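Local coordinates for protein nucleotidyl transferase (Methanothermobacter thermautotrophicus, PDB 6PLJ) that probably transfers nucleotidyl groups as a MobA-like nucleotidyltransferase, perhaps in pseudomurein cell-wall synthesis, at residues Val62-Thr66 / Ala130-Pro134. Sequence-based numbering, arbitrary orientation.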
loop_
_atom_site.group_PDB
_atom_site.type_symbol
_atom_site.label_atom_id
_atom_site.label_comp_id
_atom_site.label_asym_id
_atom_site.label_seq_id
_atom_site.Cartn_x
_atom_site.Cartn_y
_atom_site.Cartn_z
ATOM N N VAL A 62 6.630 -6.299 -9.445
ATOM C CA VAL A 62 6.283 -5.185 -8.579
ATOM C C VAL A 62 5.604 -5.688 -7.311
ATOM O O VAL A 62 5.960 -5.277 -6.220
ATOM C CB VAL A 62 5.381 -4.176 -9.348
ATOM C CG1 VAL A 62 4.634 -3.212 -8.423
ATOM C CG2 VAL A 62 6.228 -3.385 -10.334
ATOM N N ILE A 63 4.586 -6.540 -7.459
ATOM C CA ILE A 63 3.844 -6.971 -6.273
ATOM C C ILE A 63 4.716 -7.788 -5.320
ATOM O O ILE A 63 4.637 -7.608 -4.104
ATOM C CB ILE A 63 2.515 -7.691 -6.615
ATOM C CG1 ILE A 63 1.701 -7.954 -5.339
ATOM C CG2 ILE A 63 2.727 -8.996 -7.383
ATOM C CD1 ILE A 63 1.336 -6.704 -4.563
ATOM N N GLU A 64 5.578 -8.638 -5.865
ATOM C CA GLU A 64 6.505 -9.386 -5.017
ATOM C C GLU A 64 7.447 -8.430 -4.289
ATOM O O GLU A 64 7.771 -8.655 -3.120
ATOM C CB GLU A 64 7.317 -10.397 -5.834
ATOM C CG GLU A 64 6.524 -11.614 -6.268
ATOM C CD GLU A 64 7.232 -12.417 -7.343
ATOM O OE1 GLU A 64 7.974 -13.370 -6.988
ATOM O OE2 GLU A 64 7.029 -12.107 -8.535
ATOM N N ALA A 65 7.902 -7.383 -4.970
ATOM C CA ALA A 65 8.759 -6.389 -4.328
ATOM C C ALA A 65 8.071 -5.708 -3.151
ATOM O O ALA A 65 8.652 -5.552 -2.077
ATOM C CB ALA A 65 9.238 -5.369 -5.333
ATOM N N THR A 66 6.823 -5.308 -3.347
ATOM C CA THR A 66 6.065 -4.675 -2.275
ATOM C C THR A 66 5.901 -5.608 -1.084
ATOM O O THR A 66 6.134 -5.209 0.047
ATOM C CB THR A 66 4.686 -4.235 -2.755
ATOM O OG1 THR A 66 4.862 -3.263 -3.783
ATOM C CG2 THR A 66 3.864 -3.643 -1.633
ATOM N N ALA A 130 0.093 -0.172 -0.377
ATOM C CA ALA A 130 -0.365 -0.285 -1.752
ATOM C C ALA A 130 0.532 -1.233 -2.518
ATOM O O ALA A 130 1.750 -1.079 -2.523
ATOM C CB ALA A 130 -0.339 1.081 -2.409
ATOM N N GLY A 131 -0.072 -2.185 -3.223
ATOM C CA GLY A 131 0.696 -3.131 -4.023
ATOM C C GLY A 131 1.560 -2.471 -5.086
ATOM O O GLY A 131 2.632 -2.970 -5.398
ATOM N N ASP A 132 1.102 -1.330 -5.599
ATOM C CA ASP A 132 1.776 -0.597 -6.668
ATOM C C ASP A 132 2.757 0.463 -6.188
ATOM O O ASP A 132 3.136 1.340 -6.956
ATOM C CB ASP A 132 0.757 0.046 -7.621
ATOM C CG ASP A 132 -0.052 1.149 -6.982
ATOM O OD1 ASP A 132 0.182 1.509 -5.804
ATOM O OD2 ASP A 132 -0.966 1.664 -7.673
ATOM N N GLN A 133 3.186 0.370 -4.934
ATOM C CA GLN A 133 4.134 1.312 -4.362
ATOM C C GLN A 133 5.328 0.518 -3.823
ATOM O O GLN A 133 5.549 0.428 -2.602
ATOM C CB GLN A 133 3.407 2.104 -3.290
ATOM C CG GLN A 133 4.136 3.321 -2.757
ATOM C CD GLN A 133 3.325 4.071 -1.715
ATOM O OE1 GLN A 133 2.157 3.775 -1.485
ATOM N NE2 GLN A 133 3.947 5.047 -1.080
ATOM N N PRO A 134 6.135 -0.043 -4.736
ATOM C CA PRO A 134 7.113 -1.058 -4.350
ATOM C C PRO A 134 8.454 -0.533 -3.854
ATOM O O PRO A 134 9.289 -1.345 -3.486
ATOM C CB PRO A 134 7.326 -1.829 -5.654
ATOM C CG PRO A 134 7.173 -0.782 -6.691
ATOM C CD PRO A 134 6.016 0.040 -6.205
#
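The G-D-Q-P loop that follows strand 125-130, which probably corresponds to the G-D-x-P loop of MobA-like nucleotidyltransferases, packs against the first turn of helix 62-72. A type I beta turn from A130 to Q133, closed by its own backbone bond from Q133 N to A130 O, brings the carbonyl of G131 round to face the helix. There T66 OG1 donates to G131 O at 2.8 Å, the one hydrogen bond between 62-66 and 130-134, and it arrives above the carbonyl plane, 46° out of it. Chi1 of -62° sets OG1 beside the backbone N of T66 and CG2 anti to it, which brings OG1 to G131 O and T66 CG2 to 3.4 Å from A130 O, at the end of the strand. The ring of P134 completes the apolar side: its CG packs 3.9 Å from V62 CG1, and its CB sits 4.0 Å from A65 CB. The end of I63 comes up to the backbone of the turn, its CD1 3.7 Å from G131 CA. D132 OD2 makes a salt bridge with K52, and Q133 NE2 binds the carbonyls of E216 and M172. A valine in place of T66 would probably leave G131 O without its hydroxyl donor and weaken the turn's hold on the helix. One buried hydroxyl-to-carbonyl bond, set among aliphatic groups, thus ties the loop's backbone to the helix, alongside the backbone bonds of G131 with A30 and D132 with I220.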